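Local atomic coordinates of DNA replication licensing factor MCM related protein (Thermoplasma acidophilum, PDB entry 4ME3), a protein that probably acts as a replicative helicase that binds single-stranded DNA and hydrolyses ATP, represented here by its zinc-binding N-terminal domain. Residues G226-Y229 / P230-V234. Sequence-based numbering, arbitrary orientation.
Sequences GLLY and PGNRV
At one edge of the Tyr229 ring, close to its plane, sits the carboxamide oxygen of Asn232, with OD1 3.9 Å from Tyr229 CD1. The two side chains run alongside each other, pointing the same way, with ring and amide planes 78° apart, so the amide does not stack on the ring. OD1 instead accepts the backbone N-H of Tyr229 (N to OD1 2.8 Å, 158° at the hydrogen), the donor standing well above the carboxamide plane. With CG beside its own backbone N (chi1 -71°), the Asn232 side chain folds back over the chain, CG lying 3.0 Å from Tyr229 O. That carbonyl takes the return bond from the Asn232 backbone, N to O 3.0 Å, closing a type II beta turn from Tyr229 to Asn232. Pro230 and Gly231 hold its two corners; at Gly231, where phi is positive, any CB would be jammed against the preceding carbonyl. The turn leads into strand 233-247 of the MCM OB domain, and backbone bonds from Gly231 and Asn232 to Val130 tie it to strand 123-147. Lys266 NZ, from strand 263-267, also bonds to OD1 and to Leu227 O, tying Asn232 in the turn to the chain just before it. Were Asn232 an alanine, the Tyr229 N-H would probably lose its acceptor and the Lys266 ammonium one of its oxygens. On the buried side, Leu228 and Val234 cross obliquely, CD2 meeting CG1 at 3.6 Å; Val198 and Ile200 of strand 191-201 pack against Leu228 and Val234 respectively.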
loop_
_atom_site.group_PDB
_atom_site.type_symbol
_atom_site.label_atom_id
_atom_site.label_comp_id
_atom_site.label_asym_id
_atom_site.label_seq_id
_atom_site.Cartn_x
_atom_site.Cartn_y
_atom_site.Cartn_z
ATOM N N GLY A 226 13.494 4.195 -3.699
ATOM C CA GLY A 226 14.742 4.478 -4.382
ATOM C C GLY A 226 14.653 5.578 -5.421
ATOM O O GLY A 226 15.482 5.640 -6.324
ATOM N N LEU A 227 13.658 6.450 -5.291
ATOM C CA LEU A 227 13.428 7.508 -6.272
ATOM C C LEU A 227 13.793 8.898 -5.757
ATOM O O LEU A 227 14.079 9.796 -6.547
ATOM C CB LEU A 227 11.960 7.519 -6.707
ATOM C CG LEU A 227 11.446 6.278 -7.442
ATOM C CD1 LEU A 227 9.970 6.442 -7.785
ATOM C CD2 LEU A 227 12.262 6.011 -8.691
ATOM N N LEU A 228 13.782 9.078 -4.439
ATOM C CA LEU A 228 13.932 10.405 -3.855
ATOM C C LEU A 228 15.283 10.580 -3.163
ATOM O O LEU A 228 15.743 9.695 -2.436
ATOM C CB LEU A 228 12.786 10.678 -2.874
ATOM C CG LEU A 228 11.379 10.557 -3.471
ATOM C CD1 LEU A 228 10.305 10.875 -2.435
ATOM C CD2 LEU A 228 11.233 11.459 -4.679
ATOM N N TYR A 229 15.905 11.731 -3.401
ATOM C CA TYR A 229 17.226 12.042 -2.870
ATOM C C TYR A 229 17.234 13.434 -2.239
ATOM O O TYR A 229 16.406 14.282 -2.580
ATOM C CB TYR A 229 18.271 11.994 -3.991
ATOM C CG TYR A 229 18.340 10.676 -4.727
ATOM C CD1 TYR A 229 17.529 10.431 -5.828
ATOM C CD2 TYR A 229 19.224 9.682 -4.332
ATOM C CE1 TYR A 229 17.592 9.227 -6.508
ATOM C CE2 TYR A 229 19.295 8.474 -5.006
ATOM C CZ TYR A 229 18.478 8.254 -6.093
ATOM O OH TYR A 229 18.545 7.054 -6.765
ATOM N N PRO A 230 18.176 13.683 -1.317
ATOM C CA PRO A 230 18.227 14.996 -0.666
ATOM C C PRO A 230 18.320 16.153 -1.656
ATOM O O PRO A 230 19.125 16.113 -2.586
ATOM C CB PRO A 230 19.492 14.909 0.191
ATOM C CG PRO A 230 19.618 13.461 0.506
ATOM C CD PRO A 230 19.135 12.736 -0.720
ATOM N N GLY A 231 17.491 17.172 -1.449
ATOM C CA GLY A 231 17.444 18.326 -2.324
ATOM C C GLY A 231 16.285 18.277 -3.305
ATOM O O GLY A 231 15.891 19.306 -3.853
ATOM N N ASN A 232 15.743 17.082 -3.536
ATOM C CA ASN A 232 14.625 16.927 -4.461
ATOM C C ASN A 232 13.403 17.703 -3.996
ATOM O O ASN A 232 13.055 17.682 -2.819
ATOM C CB ASN A 232 14.224 15.455 -4.607
ATOM C CG ASN A 232 15.241 14.618 -5.372
ATOM O OD1 ASN A 232 15.076 13.402 -5.477
ATOM N ND2 ASN A 232 16.289 15.248 -5.902
ATOM N N ARG A 233 12.740 18.373 -4.929
ATOM C CA ARG A 233 11.468 19.017 -4.634
ATOM C C ARG A 233 10.355 18.070 -5.047
ATOM O O ARG A 233 10.274 17.675 -6.207
ATOM C CB ARG A 233 11.358 20.346 -5.378
ATOM C CG ARG A 233 12.362 21.371 -4.887
ATOM C CD ARG A 233 12.284 22.677 -5.651
ATOM N NE ARG A 233 13.248 23.636 -5.120
ATOM C CZ ARG A 233 13.037 24.402 -4.053
ATOM N NH1 ARG A 233 11.887 24.336 -3.394
ATOM N NH2 ARG A 233 13.979 25.240 -3.644
ATOM N N VAL A 234 9.507 17.694 -4.096
ATOM C CA VAL A 234 8.515 16.657 -4.353
ATOM C C VAL A 234 7.107 17.053 -3.936
ATOM O O VAL A 234 6.913 17.875 -3.039
ATOM C CB VAL A 234 8.887 15.343 -3.627
ATOM C CG1 VAL A 234 10.290 14.912 -4.003
ATOM C CG2 VAL A 234 8.781 15.509 -2.118
#